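Local coordinates for protein glutathione S-transferase (Cupriavidus metallidurans, PDB 4MK3) that probably works as a glutathione transferase and binds a sulfinic acid form of glutathione in its glutathione pocket, at residues 207-210 and 211-215. Sequence-based numbering, arbitrary orientation.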
loop_
_atom_site.group_PDB
_atom_site.type_symbol
_atom_site.label_atom_id
_atom_site.label_comp_id
_atom_site.label_asym_id
_atom_site.label_seq_id
_atom_site.Cartn_x
_atom_site.Cartn_y
_atom_site.Cartn_z
ATOM N N ALA A 207 21.464 15.388 -4.517
ATOM C CA ALA A 207 22.385 15.401 -3.390
ATOM C C ALA A 207 22.012 14.305 -2.387
ATOM O O ALA A 207 22.874 13.614 -1.842
ATOM C CB ALA A 207 22.379 16.783 -2.735
ATOM N N PHE A 208 20.719 14.160 -2.150
ATOM C CA PHE A 208 20.206 13.101 -1.288
ATOM C C PHE A 208 20.635 11.742 -1.791
ATOM O O PHE A 208 21.138 10.924 -1.026
ATOM C CB PHE A 208 18.677 13.214 -1.225
ATOM C CG PHE A 208 17.986 12.004 -0.662
ATOM C CD1 PHE A 208 17.611 10.956 -1.484
ATOM C CD2 PHE A 208 17.685 11.940 0.678
ATOM C CE1 PHE A 208 16.964 9.862 -0.981
ATOM C CE2 PHE A 208 17.047 10.800 1.198
ATOM C CZ PHE A 208 16.700 9.782 0.365
ATOM N N GLN A 209 20.449 11.496 -3.085
ATOM C CA GLN A 209 20.707 10.159 -3.604
ATOM C C GLN A 209 22.196 9.837 -3.600
ATOM O O GLN A 209 22.603 8.696 -3.346
ATOM C CB GLN A 209 20.117 9.995 -5.009
ATOM C CG GLN A 209 20.036 8.528 -5.441
ATOM C CD GLN A 209 19.003 7.732 -4.672
ATOM O OE1 GLN A 209 18.185 8.278 -3.947
ATOM N NE2 GLN A 209 19.057 6.420 -4.804
ATOM N N GLU A 210 23.018 10.839 -3.870
ATOM C CA GLU A 210 24.465 10.656 -3.859
ATOM C C GLU A 210 24.942 10.219 -2.484
ATOM O O GLU A 210 25.852 9.395 -2.357
ATOM C CB GLU A 210 25.160 11.946 -4.288
ATOM C CG GLU A 210 25.050 12.218 -5.780
ATOM C CD GLU A 210 25.928 13.369 -6.237
ATOM O OE1 GLU A 210 25.917 13.675 -7.449
ATOM O OE2 GLU A 210 26.630 13.955 -5.386
ATOM N N LYS A 211 24.304 10.743 -1.450
ATOM C CA LYS A 211 24.642 10.371 -0.085
ATOM C C LYS A 211 24.114 8.982 0.272
ATOM O O LYS A 211 24.832 8.134 0.807
ATOM C CB LYS A 211 24.058 11.408 0.866
ATOM C CG LYS A 211 24.331 11.138 2.305
ATOM C CD LYS A 211 23.995 12.364 3.144
ATOM C CE LYS A 211 22.519 12.720 3.068
ATOM N NZ LYS A 211 22.203 13.679 4.163
ATOM N N ILE A 212 22.843 8.733 -0.008
ATOM C CA ILE A 212 22.245 7.508 0.463
ATOM C C ILE A 212 22.884 6.304 -0.227
ATOM O O ILE A 212 23.006 5.226 0.380
ATOM C CB ILE A 212 20.713 7.536 0.334
ATOM C CG1 ILE A 212 20.089 6.582 1.371
ATOM C CG2 ILE A 212 20.292 7.228 -1.084
ATOM C CD1 ILE A 212 18.591 6.677 1.405
ATOM N N GLU A 213 23.332 6.462 -1.472
ATOM C CA GLU A 213 23.862 5.323 -2.211
ATOM C C GLU A 213 25.257 4.926 -1.716
ATOM O O GLU A 213 25.784 3.890 -2.117
ATOM C CB GLU A 213 23.871 5.596 -3.709
ATOM C CG GLU A 213 24.927 6.580 -4.134
ATOM C CD GLU A 213 24.764 7.044 -5.563
ATOM O OE1 GLU A 213 23.763 6.676 -6.219
ATOM O OE2 GLU A 213 25.647 7.786 -6.024
ATOM N N LYS A 214 25.846 5.738 -0.847
ATOM C CA LYS A 214 27.097 5.387 -0.194
ATOM C C LYS A 214 26.904 4.541 1.060
ATOM O O LYS A 214 27.882 4.037 1.623
ATOM C CB LYS A 214 27.863 6.651 0.164
ATOM C CG LYS A 214 28.423 7.366 -1.026
ATOM C CD LYS A 214 29.035 8.692 -0.592
ATOM C CE LYS A 214 29.590 9.468 -1.763
ATOM N NZ LYS A 214 30.190 10.742 -1.291
ATOM N N ARG A 215 25.658 4.377 1.506
ATOM C CA ARG A 215 25.399 3.528 2.663
ATOM C C ARG A 215 25.593 2.072 2.268
ATOM O O ARG A 215 25.234 1.666 1.170
ATOM C CB ARG A 215 23.984 3.736 3.197
ATOM C CG ARG A 215 23.765 5.147 3.780
ATOM C CD ARG A 215 22.411 5.265 4.427
ATOM N NE ARG A 215 22.326 4.555 5.692
ATOM C CZ ARG A 215 22.597 5.079 6.883
ATOM N NH1 ARG A 215 22.999 6.356 6.980
ATOM N NH2 ARG A 215 22.465 4.345 7.980
HETATM O O HOH W 1 21.423 5.152 -6.231
HETATM O O HOH W 2 27.411 8.615 -4.554
#
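Phe208 and Ile212 sit one helical turn apart and run side by side in the same direction, Phe208 CZ meeting Ile212 CD1 at 3.8 Å, the methyl coming at the ring obliquely. CG of Phe208 and the CG1 branch of Ile212 both lie roughly anti to their backbone N (chi1 166° for Phe208), which sends both along the same side of the helix. The other branch of Ile212, CG2, turns to the amide of Gln209 and lies 3.7 Å from OE1. The Gln209 NE2 gives one hydrogen bond to Gly183 O and another, 3.0 Å long, to a water that in turn donates to Glu213 OE1.

Glu213 folds back over the turn before it: with chi1 at 73°, CG stands between its own backbone N and carbonyl carbon and lies 3.2 Å from Gln209 O, the acceptor that also takes the Glu213 N-H. A second water donates to Glu210 O but lies implausibly close to Glu213 OE2, so that link is doubtful.

Of the backbone bonds joining 207-210 to 211-215, the straightest runs from Ile212 N to Phe208 O (3.0 Å), and a type I turn from Ile212 to Arg215 follows. This is the closing end of helix 203-212 in the C-terminal, all-helical part of the GST fold: Phe208 and Gln209 pack on helix 177-192, Gln209 also touches helix 198-201, and Arg215, N-cap of helix 216-219, forms a salt bridge with Glu43 of helix 32-44.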